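Local coordinates for putative capsular polysaccharide biosynthesis protein (Streptococcus pneumoniae serotype 4, PDB 6EWJ), which probably acts as a pyridoxal-phosphate-dependent sugar aminotransferase in the making of pneumococcal teichoic acid, at residues A87-A92 with K352-L357; Y321-E326 with I381-H386; S347-K352 with A375-E380. One frame throughout, in Å; residues are numbered along the deposited sequence.

Interaction 1: residues A87-A92 with K352-L357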
# COMPACT_ATOMS: atom_id res chain seq x y z
N ALA A 87 23.46 -7.56 -8.65
CA ALA A 87 22.99 -8.93 -8.85
C ALA A 87 22.72 -9.61 -7.51
O ALA A 87 21.86 -10.51 -7.43
CB ALA A 87 23.99 -9.70 -9.69
N MET A 88 23.36 -9.10 -6.44
CA MET A 88 23.24 -9.60 -5.09
C MET A 88 22.42 -8.60 -4.29
O MET A 88 22.94 -7.64 -3.71
CB MET A 88 24.63 -9.81 -4.47
CG MET A 88 24.67 -10.04 -2.94
SD MET A 88 23.64 -11.43 -2.46
CE MET A 88 24.42 -12.68 -3.44
N THR A 89 21.10 -8.80 -4.30
CA THR A 89 20.20 -8.01 -3.45
C THR A 89 18.85 -8.73 -3.31
O THR A 89 18.63 -9.78 -3.89
CB THR A 89 19.98 -6.60 -4.00
OG1 THR A 89 19.23 -5.83 -3.04
CG2 THR A 89 19.25 -6.61 -5.32
N TYR A 90 17.98 -8.14 -2.48
CA TYR A 90 16.64 -8.63 -2.30
C TYR A 90 15.77 -8.31 -3.53
O TYR A 90 15.97 -7.26 -4.17
CB TYR A 90 16.03 -7.99 -1.05
CG TYR A 90 14.65 -8.55 -0.70
CD1 TYR A 90 14.45 -9.91 -0.47
CD2 TYR A 90 13.57 -7.69 -0.49
CE1 TYR A 90 13.18 -10.42 -0.12
CE2 TYR A 90 12.30 -8.20 -0.15
CZ TYR A 90 12.12 -9.55 0.03
OH TYR A 90 10.85 -10.00 0.41
N THR A 91 14.80 -9.16 -3.85
CA THR A 91 13.97 -8.93 -5.03
C THR A 91 13.34 -7.51 -5.11
O THR A 91 13.23 -6.95 -6.21
CB THR A 91 12.84 -9.97 -5.19
OG1 THR A 91 12.13 -9.70 -6.40
CG2 THR A 91 11.88 -10.01 -4.01
N ALA A 92 12.89 -6.98 -3.96
CA ALA A 92 12.23 -5.69 -3.91
C ALA A 92 13.07 -4.49 -4.46
O ALA A 92 12.47 -3.54 -4.97
CB ALA A 92 11.78 -5.41 -2.51
N LYS A 352 20.03 -15.29 -2.36
CA LYS A 352 20.09 -15.83 -3.68
C LYS A 352 20.28 -14.66 -4.61
O LYS A 352 19.57 -13.69 -4.49
CB LYS A 352 18.75 -16.47 -4.06
CG LYS A 352 18.50 -17.77 -3.40
CD LYS A 352 17.36 -18.49 -4.13
CE LYS A 352 17.23 -19.89 -3.62
NZ LYS A 352 16.01 -20.55 -4.18
N PRO A 353 21.24 -14.74 -5.57
CA PRO A 353 21.37 -13.65 -6.50
C PRO A 353 20.09 -13.63 -7.35
O PRO A 353 19.48 -14.68 -7.58
CB PRO A 353 22.55 -14.09 -7.38
CG PRO A 353 23.33 -15.01 -6.52
CD PRO A 353 22.31 -15.73 -5.72
N LEU A 354 19.71 -12.45 -7.80
CA LEU A 354 18.45 -12.27 -8.55
C LEU A 354 18.31 -13.25 -9.73
O LEU A 354 17.26 -13.80 -9.88
CB LEU A 354 18.31 -10.84 -9.01
CG LEU A 354 18.25 -9.83 -7.83
CD1 LEU A 354 18.00 -8.46 -8.42
CD2 LEU A 354 17.16 -10.11 -6.80
N PRO A 355 19.42 -13.51 -10.49
CA PRO A 355 19.34 -14.43 -11.62
C PRO A 355 19.00 -15.85 -11.26
O PRO A 355 18.64 -16.57 -12.15
CB PRO A 355 20.73 -14.34 -12.24
CG PRO A 355 21.22 -12.99 -11.85
CD PRO A 355 20.72 -12.82 -10.48
N LEU A 356 19.05 -16.23 -9.97
CA LEU A 356 18.58 -17.57 -9.57
C LEU A 356 17.07 -17.68 -9.50
O LEU A 356 16.55 -18.77 -9.56
CB LEU A 356 19.16 -18.03 -8.23
CG LEU A 356 20.65 -18.48 -8.15
CD1 LEU A 356 20.94 -19.09 -6.78
CD2 LEU A 356 20.98 -19.47 -9.22
N LEU A 357 16.38 -16.54 -9.39
CA LEU A 357 14.94 -16.47 -9.14
C LEU A 357 14.20 -16.56 -10.49
O LEU A 357 14.59 -15.92 -11.47
CB LEU A 357 14.59 -15.20 -8.41
CG LEU A 357 15.35 -14.89 -7.10
CD1 LEU A 357 15.06 -13.46 -6.66
CD2 LEU A 357 15.08 -15.91 -5.99
O HOH W 1 17.35 -12.06 -3.92
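Leu354 is gripped from two directions by the loop 87-92: its backbone N-H bonds to the carbonyl of Ala87, and its side chain reaches on to Thr89 and Thr91. The hydrogen bond from Leu354 N to Ala87 O measures 2.9 Å; its N-H...O angle of 162° and C=O...N angle of 168° show that it is nearly straight at both ends. CG of Leu354 sits beside its own backbone N (chi1 -62°), which places the two methyls against Thr89 and Thr91. CD1 meets Thr89 CG2 at 3.8 Å, while CD2 lies 3.3 Å from Thr89 O and also touches the CA of Thr91. On the flank of the hydrogen bond, the Met88 chain bends at chi2 and chi3, which brings its CE methyl to 4.0 Å from Pro353 CG. A water bridges the two loops, donating to Thr89 O at 2.6 Å and to Lys352 O at 2.8 Å, and so links two carbonyls that cannot bond each other.

Further out, the hydroxyl of Thr89 is tied to Ser93 and that of Thr91 to Tyr360. The 3-10 turn 354-356 delivers Leu357 to the N-cap position of helix 358-361. The contact borders the cofactor site: the side chain of Tyr90 is about 4 Å from that of Tyr351, which binds pyridoxal phosphate in another structure of this protein. It joins the loop between strand 82-86 and helix 92-99 to the loop ahead of helix 358-361, with Met106 of strand 103-107 against Leu354 and Pro355, and helix 371-378 packing on Ala87, Met88 and Pro353.

Interaction 2: residues Y321-E326 with I381-H386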
# COMPACT_ATOMS: atom_id res chain seq x y z
N TYR A 321 23.78 -10.21 10.68
CA TYR A 321 25.08 -10.79 10.84
C TYR A 321 25.35 -11.80 9.73
O TYR A 321 25.22 -13.03 9.89
CB TYR A 321 25.26 -11.40 12.23
CG TYR A 321 26.72 -11.54 12.59
CD1 TYR A 321 27.46 -10.43 12.94
CD2 TYR A 321 27.36 -12.78 12.54
CE1 TYR A 321 28.81 -10.55 13.26
CE2 TYR A 321 28.71 -12.93 12.89
CZ TYR A 321 29.42 -11.81 13.22
OH TYR A 321 30.72 -11.95 13.55
N ILE A 322 25.77 -11.24 8.61
CA ILE A 322 26.15 -12.00 7.43
C ILE A 322 27.54 -12.62 7.61
O ILE A 322 28.51 -11.91 8.00
CB ILE A 322 26.05 -11.10 6.18
CG1 ILE A 322 24.55 -10.72 5.99
CG2 ILE A 322 26.71 -11.80 4.97
CD1 ILE A 322 24.12 -10.08 4.69
N THR A 323 27.63 -13.93 7.35
CA THR A 323 28.89 -14.65 7.42
C THR A 323 29.06 -15.44 6.17
O THR A 323 28.08 -15.79 5.50
CB THR A 323 29.07 -15.60 8.64
OG1 THR A 323 28.39 -16.86 8.42
CG2 THR A 323 28.58 -14.94 9.97
N ARG A 324 30.32 -15.68 5.82
CA ARG A 324 30.67 -16.65 4.83
C ARG A 324 31.65 -17.69 5.43
O ARG A 324 32.56 -17.31 6.17
CB ARG A 324 31.26 -15.97 3.60
CG ARG A 324 30.30 -15.03 2.90
CD ARG A 324 30.96 -14.29 1.77
NE ARG A 324 31.40 -15.20 0.73
CZ ARG A 324 32.18 -14.87 -0.30
NH1 ARG A 324 32.67 -13.63 -0.40
NH2 ARG A 324 32.52 -15.78 -1.20
N VAL A 325 31.42 -18.98 5.17
CA VAL A 325 32.20 -20.07 5.74
C VAL A 325 33.25 -20.50 4.70
O VAL A 325 32.91 -21.00 3.61
CB VAL A 325 31.35 -21.28 6.17
CG1 VAL A 325 32.17 -22.25 7.02
CG2 VAL A 325 30.14 -20.82 6.98
N GLU A 326 34.52 -20.21 4.98
CA GLU A 326 35.56 -20.50 4.01
C GLU A 326 35.54 -21.96 3.62
O GLU A 326 35.45 -22.83 4.48
CB GLU A 326 36.95 -20.15 4.51
CG GLU A 326 38.04 -20.53 3.50
CD GLU A 326 39.33 -19.78 3.67
OE1 GLU A 326 39.30 -18.68 4.24
OE2 GLU A 326 40.38 -20.30 3.22
N ILE A 381 25.95 -17.61 5.30
CA ILE A 381 24.96 -17.89 6.33
C ILE A 381 24.75 -16.67 7.21
O ILE A 381 25.71 -16.08 7.75
CB ILE A 381 25.36 -19.11 7.18
CG1 ILE A 381 25.35 -20.40 6.31
CG2 ILE A 381 24.38 -19.33 8.32
CD1 ILE A 381 26.00 -21.60 6.97
N THR A 382 23.49 -16.30 7.39
CA THR A 382 23.17 -15.22 8.27
C THR A 382 22.74 -15.78 9.61
O THR A 382 21.80 -16.58 9.69
CB THR A 382 22.06 -14.34 7.69
OG1 THR A 382 22.32 -14.11 6.32
CG2 THR A 382 21.99 -13.01 8.38
N LEU A 383 23.42 -15.35 10.66
CA LEU A 383 23.07 -15.70 12.04
C LEU A 383 22.15 -14.66 12.62
O LEU A 383 22.19 -13.53 12.15
CB LEU A 383 24.32 -15.76 12.92
CG LEU A 383 25.45 -16.68 12.44
CD1 LEU A 383 26.60 -16.61 13.42
CD2 LEU A 383 24.97 -18.10 12.26
N PRO A 384 21.36 -15.04 13.65
CA PRO A 384 20.42 -14.14 14.25
C PRO A 384 21.12 -12.89 14.82
O PRO A 384 22.22 -13.01 15.40
CB PRO A 384 19.83 -14.98 15.39
CG PRO A 384 19.87 -16.36 14.88
CD PRO A 384 21.23 -16.40 14.22
N LEU A 385 20.53 -11.73 14.58
CA LEU A 385 21.02 -10.45 15.14
C LEU A 385 19.81 -9.56 15.40
O LEU A 385 19.27 -8.95 14.48
CB LEU A 385 21.99 -9.75 14.19
CG LEU A 385 22.65 -8.45 14.68
CD1 LEU A 385 23.36 -8.62 16.00
CD2 LEU A 385 23.60 -7.89 13.64
N HIS A 386 19.40 -9.55 16.66
CA HIS A 386 18.28 -8.78 17.10
C HIS A 386 18.41 -8.60 18.61
O HIS A 386 19.22 -9.28 19.27
CB HIS A 386 16.97 -9.51 16.77
CG HIS A 386 16.91 -10.92 17.28
ND1 HIS A 386 16.54 -11.23 18.58
CD2 HIS A 386 17.16 -12.10 16.68
CE1 HIS A 386 16.55 -12.54 18.74
NE2 HIS A 386 16.94 -13.10 17.60
O HOH W 2 21.06 -11.37 11.13
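Thr323 turns OG1 between its backbone N and carbonyl carbon (chi1 81°), where the hydroxyl meets the same Ile381 oxygen as its own amide. Tyr321 and Leu383 lie on the same face of the sheet and run alongside each other, Tyr321 CD2 4.0 Å from Leu383 CD1. Ile381 O accepts two bonds, from Thr323 N and from Thr323 OG1, each 2.9 Å long; the amide comes from above the carbonyl plane, with an N-H...O angle of 139°. The return bond, Ile381 N to Thr323 O, is 2.8 Å and completes the hydrogen-bonded pair. Ile322 and Thr382 form the adjoining non-hydrogen-bonded pair. Leu383 N gives to Tyr321 O at 3.0 Å, and beyond it a water accepts from Tyr321 N and donates to Leu383 O.

Tyr321 OH bonds to Asp296, and Phe401 of helix 391-409 packs on Thr323, Ile381 and Leu383. The axes run at 140°, an antiparallel pairing with marked twist. Strand 321-325 is the middle member of the three-stranded antiparallel sheet 304-306, 321-325, 380-383, consistent with the small C-terminal domain of fold-type I PLP-dependent aminotransferases.

Interaction 3: residues S347-K352 with A375-E380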
# COMPACT_ATOMS: atom_id res chain seq x y z
N SER A 347 18.58 -19.57 11.13
CA SER A 347 19.60 -18.93 10.31
C SER A 347 18.94 -18.63 8.98
O SER A 347 17.79 -19.10 8.71
CB SER A 347 20.86 -19.79 10.18
OG SER A 347 20.67 -21.01 9.46
N ASN A 348 19.61 -17.84 8.16
CA ASN A 348 19.04 -17.42 6.93
C ASN A 348 20.09 -17.19 5.93
O ASN A 348 21.29 -17.36 6.22
CB ASN A 348 18.23 -16.14 7.19
CG ASN A 348 17.02 -16.03 6.32
OD1 ASN A 348 16.91 -16.65 5.25
ND2 ASN A 348 16.09 -15.19 6.76
N VAL A 349 19.67 -16.88 4.71
CA VAL A 349 20.59 -16.65 3.60
C VAL A 349 20.21 -15.34 2.95
O VAL A 349 19.05 -15.14 2.56
CB VAL A 349 20.62 -17.80 2.54
CG1 VAL A 349 21.48 -17.41 1.34
CG2 VAL A 349 21.11 -19.09 3.15
N HIS A 350 21.16 -14.43 2.90
CA HIS A 350 21.01 -13.15 2.22
C HIS A 350 22.17 -13.01 1.23
O HIS A 350 23.30 -12.69 1.66
CB HIS A 350 21.08 -12.00 3.21
CG HIS A 350 20.01 -12.03 4.26
ND1 HIS A 350 20.11 -12.82 5.38
CD2 HIS A 350 18.82 -11.41 4.34
CE1 HIS A 350 19.04 -12.66 6.13
NE2 HIS A 350 18.22 -11.84 5.50
N TYR A 351 21.95 -13.25 -0.05
CA TYR A 351 20.69 -13.69 -0.69
C TYR A 351 21.03 -14.55 -1.86
O TYR A 351 22.16 -14.58 -2.32
CB TYR A 351 19.94 -12.53 -1.30
CG TYR A 351 19.42 -11.45 -0.39
CD1 TYR A 351 18.19 -11.58 0.21
CD2 TYR A 351 20.16 -10.28 -0.15
CE1 TYR A 351 17.68 -10.57 1.04
CE2 TYR A 351 19.64 -9.26 0.68
CZ TYR A 351 18.38 -9.43 1.27
OH TYR A 351 17.82 -8.42 2.11
N LYS A 352 20.03 -15.29 -2.36
CA LYS A 352 20.09 -15.83 -3.68
C LYS A 352 20.28 -14.66 -4.61
O LYS A 352 19.57 -13.69 -4.49
CB LYS A 352 18.75 -16.47 -4.06
CG LYS A 352 18.50 -17.77 -3.40
CD LYS A 352 17.36 -18.49 -4.13
CE LYS A 352 17.23 -19.89 -3.62
NZ LYS A 352 16.01 -20.55 -4.18
N ALA A 375 29.23 -16.66 -5.87
CA ALA A 375 30.24 -17.17 -4.94
C ALA A 375 29.97 -16.60 -3.54
O ALA A 375 30.14 -17.30 -2.55
CB ALA A 375 31.67 -16.87 -5.43
N PHE A 376 29.49 -15.36 -3.47
CA PHE A 376 29.09 -14.77 -2.17
C PHE A 376 27.96 -15.52 -1.52
O PHE A 376 28.03 -15.84 -0.34
CB PHE A 376 28.66 -13.32 -2.40
CG PHE A 376 28.27 -12.59 -1.15
CD1 PHE A 376 26.95 -12.63 -0.69
CD2 PHE A 376 29.21 -11.85 -0.44
CE1 PHE A 376 26.57 -11.93 0.45
CE2 PHE A 376 28.83 -11.15 0.71
CZ PHE A 376 27.51 -11.19 1.16
N PHE A 377 26.94 -15.80 -2.32
CA PHE A 377 25.76 -16.59 -1.92
C PHE A 377 26.07 -18.00 -1.50
O PHE A 377 25.58 -18.49 -0.48
CB PHE A 377 24.75 -16.63 -3.07
CG PHE A 377 23.81 -17.81 -3.04
CD1 PHE A 377 22.78 -17.88 -2.08
CD2 PHE A 377 23.93 -18.84 -3.98
CE1 PHE A 377 21.94 -18.99 -2.01
CE2 PHE A 377 23.08 -19.93 -3.91
CZ PHE A 377 22.07 -19.99 -2.94
N GLU A 378 26.88 -18.67 -2.29
CA GLU A 378 27.20 -20.06 -2.08
C GLU A 378 27.57 -20.51 -0.64
O GLU A 378 27.15 -21.59 -0.20
CB GLU A 378 28.33 -20.48 -3.05
CG GLU A 378 28.45 -21.97 -3.24
CD GLU A 378 29.67 -22.40 -4.04
OE1 GLU A 378 30.43 -21.56 -4.55
OE2 GLU A 378 29.83 -23.62 -4.18
N ASN A 379 28.39 -19.72 0.05
CA ASN A 379 28.89 -20.08 1.39
C ASN A 379 28.38 -19.12 2.49
O ASN A 379 28.92 -19.10 3.58
CB ASN A 379 30.41 -20.18 1.40
CG ASN A 379 31.10 -18.87 1.06
OD1 ASN A 379 30.54 -18.01 0.37
ND2 ASN A 379 32.33 -18.74 1.49
N GLU A 380 27.32 -18.40 2.19
CA GLU A 380 26.81 -17.37 3.06
C GLU A 380 25.79 -17.95 4.02
O GLU A 380 24.89 -18.71 3.60
CB GLU A 380 26.21 -16.23 2.25
CG GLU A 380 25.93 -14.96 3.05
CD GLU A 380 24.67 -15.02 3.91
OE1 GLU A 380 23.66 -15.66 3.52
OE2 GLU A 380 24.63 -14.39 5.00
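Val349 lies between two side chains of the segment 375-380, the Phe377 ring and the Glu380 carboxylate, where the cofactor-site loop of this aminotransferase fold packs on the C-terminal end of helix 371-378. Its CG1 methyl approaches the Phe377 ring at the edge, close to the ring plane, and stands 3.7 Å from CD1. Val349 and Glu380 run antiparallel, side chain past side chain, with Val349 CG1 3.5 Å from Glu380 OE1.

Phe377 is directed toward the loop. Tyr351 O comes within 3.4 Å of its CD1 from an oblique direction, and Lys352 runs beside the ring, pointing the same way, with CG 3.9 Å from CE1. Beyond CG the lysine is extended, carrying NZ to a salt bridge with Glu254 of the second subunit. Phe376 has CG opposite its backbone N, which presents the ring rim to the loop: His350 O lies in the ring plane, 3.6 Å from CE1.

Glu380 is buried, and its chain folds at chi2 (-78°) to bring OE1 to the backbone N-H of His350. Glu380 OE2 is hydrogen-bonded to Thr382 OG1, which is also hydrogen-bonded to His350 ND1, so one hydroxyl links both side chains. His350, held by this network, immediately precedes Tyr351, which binds pyridoxal phosphate in another structure of this protein. The peptide bond before Tyr351 is cis, and the Tyr351 ring folds back over His350, whose CB lies 3.8 Å above the ring centre. The one hydrogen bond between the two segments runs from His350 N to Glu380 OE1, 2.9 Å long at an N-H...O angle of 152°, and it meets the oxygen 48° out of the carboxylate plane.

Overall arrangement
All three contacts are largely buried, but their chemistry follows their place. Interaction 2 is sheet pairing by backbone bonds, and no other chain touches its segments; interaction 1 joins two loops through a backbone bond and a water, interaction 3 sets a loop on a helix end through a buried carboxylate and aromatic rings, and both border the second subunit. Interactions 1 and 3 share Lys352 and touch where Met88 and Tyr90 meet Tyr351. Interactions 2 and 3 are joined in sequence because helix 371-378 runs into strand 380-383, and Thr382 bonds to the loop carrying Asn348 and His350. Interaction 3 thus lies between the other two, which come no closer than about 7 Å between nearest atoms.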